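Local structure of Boca/mesd chaperone for ywtd beta-propeller-egf protein 1 (Caenorhabditis elegans, 3OFG) at residues L50-F53 and R59-F62. The protein probably acts in the endoplasmic reticulum as a chaperone for the folding of YWTD beta-propeller-EGF modules of LDL-receptor-type proteins, this chain being its structured domain. Numbering follows the deposited sequence.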
loop_
_atom_site.group_PDB
_atom_site.type_symbol
_atom_site.label_atom_id
_atom_site.label_comp_id
_atom_site.label_asym_id
_atom_site.label_seq_id
_atom_site.Cartn_x
_atom_site.Cartn_y
_atom_site.Cartn_z
ATOM N N LEU A 50 11.642 3.754 -6.284
ATOM C CA LEU A 50 10.426 3.417 -5.566
ATOM C C LEU A 50 9.258 4.152 -6.195
ATOM O O LEU A 50 9.436 5.151 -6.877
ATOM C CB LEU A 50 10.549 3.739 -4.072
ATOM C CG LEU A 50 10.766 5.210 -3.795
ATOM C CD1 LEU A 50 9.432 5.922 -3.568
ATOM C CD2 LEU A 50 11.684 5.460 -2.601
ATOM N N GLN A 51 8.060 3.646 -5.932
ATOM C CA GLN A 51 6.796 4.249 -6.347
ATOM C C GLN A 51 6.072 4.733 -5.093
ATOM O O GLN A 51 6.034 4.011 -4.091
ATOM C CB GLN A 51 5.958 3.205 -7.108
ATOM C CG GLN A 51 4.630 3.715 -7.635
ATOM C CD GLN A 51 3.956 2.726 -8.573
ATOM O OE1 GLN A 51 4.345 1.583 -8.654
ATOM N NE2 GLN A 51 2.945 3.188 -9.279
ATOM N N VAL A 52 5.500 5.924 -5.127
ATOM C CA VAL A 52 4.801 6.497 -3.986
ATOM C C VAL A 52 3.295 6.478 -4.173
ATOM O O VAL A 52 2.783 6.841 -5.229
ATOM C CB VAL A 52 5.186 7.977 -3.801
ATOM C CG1 VAL A 52 4.487 8.590 -2.600
ATOM C CG2 VAL A 52 6.694 8.127 -3.653
ATOM N N PHE A 53 2.587 6.071 -3.129
ATOM C CA PHE A 53 1.140 6.173 -3.068
ATOM C C PHE A 53 0.798 6.917 -1.783
ATOM O O PHE A 53 1.074 6.421 -0.706
ATOM C CB PHE A 53 0.467 4.786 -3.064
ATOM C CG PHE A 53 0.819 3.927 -4.248
ATOM C CD1 PHE A 53 0.057 3.966 -5.395
ATOM C CD2 PHE A 53 1.906 3.099 -4.202
ATOM C CE1 PHE A 53 0.400 3.165 -6.496
ATOM C CE2 PHE A 53 2.238 2.310 -5.285
ATOM C CZ PHE A 53 1.477 2.347 -6.413
ATOM N N ARG A 59 0.101 10.088 5.463
ATOM C CA ARG A 59 0.778 8.803 5.393
ATOM C C ARG A 59 0.887 8.355 3.956
ATOM O O ARG A 59 -0.049 8.512 3.165
ATOM C CB ARG A 59 0.042 7.747 6.210
ATOM C CG ARG A 59 0.842 6.453 6.429
ATOM C CD ARG A 59 0.214 5.527 7.475
ATOM N NE ARG A 59 -1.164 5.211 7.139
ATOM C CZ ARG A 59 -1.656 3.991 6.938
ATOM N NH1 ARG A 59 -0.900 2.922 7.082
ATOM N NH2 ARG A 59 -2.928 3.865 6.606
ATOM N N ALA A 60 2.049 7.828 3.601
ATOM C CA ALA A 60 2.296 7.323 2.259
ATOM C C ALA A 60 2.932 5.946 2.284
ATOM O O ALA A 60 3.551 5.541 3.257
ATOM C CB ALA A 60 3.170 8.301 1.492
ATOM N N ILE A 61 2.794 5.242 1.174
ATOM C CA ILE A 61 3.492 3.991 0.943
ATOM C C ILE A 61 4.592 4.253 -0.071
ATOM O O ILE A 61 4.361 4.903 -1.098
ATOM C CB ILE A 61 2.541 2.910 0.360
ATOM C CG1 ILE A 61 1.472 2.580 1.373
ATOM C CG2 ILE A 61 3.329 1.647 -0.084
ATOM C CD1 ILE A 61 0.400 1.640 0.796
ATOM N N PHE A 62 5.786 3.754 0.206
ATOM C CA PHE A 62 6.882 3.669 -0.758
ATOM C C PHE A 62 7.039 2.189 -1.121
ATOM O O PHE A 62 7.349 1.368 -0.239
ATOM C CB PHE A 62 8.202 4.160 -0.151
ATOM C CG PHE A 62 8.324 5.654 -0.018
ATOM C CD1 PHE A 62 7.244 6.514 -0.187
ATOM C CD2 PHE A 62 9.549 6.197 0.279
ATOM C CE1 PHE A 62 7.412 7.887 -0.042
ATOM C CE2 PHE A 62 9.715 7.567 0.409
ATOM C CZ PHE A 62 8.660 8.400 0.246
#
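Phe53 and Ile61 face each other as a hydrogen-bonded pair of two nearly antiparallel strand segments, 50-53 and 59-62, whose axes come within 4.8 Å. Phe53 N donates a hydrogen bond to Ile61 O at 2.9 Å, and Ile61 N returns one to Phe53 O at 2.8 Å; both are nearly straight, with N-H...O angles of 167° and 172°. In the neighbouring pair, Val52 and Phe62 are non-hydrogen-bonded, and the CA of Val52 sits 3.3 Å from Ile61 O in a CA-H...O contact.

On the face carrying Val52, Leu50 and Val52 both pack against the Phe62 ring. Leu50 lays CD1 over one face of it in a CH-pi contact, 4.0 Å from the ring centroid, while CD2 reaches CD2 of Phe62. The leucine does this with CG held between its backbone N and carbonyl carbon (chi1 62°). Val52 lies alongside Phe62, pointing the same way, and its CG2 meets CE1 of the ring at 3.7 Å. Helix 29-45 covers this side, touching Leu50 through Leu43 and Val52 through Thr36 and Gln40.

Phe53 and Ile61 project from the other face, their CB atoms 4.4 Å apart. There the Phe53 ring meets Phe14 of the second subunit; Gln51 OE1 accepts a hydrogen bond from Ser92 N and NE2 donates one to Gly90 O, both of that subunit. The arrangement is the central beta hairpin of a ferredoxin-like beta-alpha-beta-beta-alpha-beta fold, with strand 50-56 at the sheet edge.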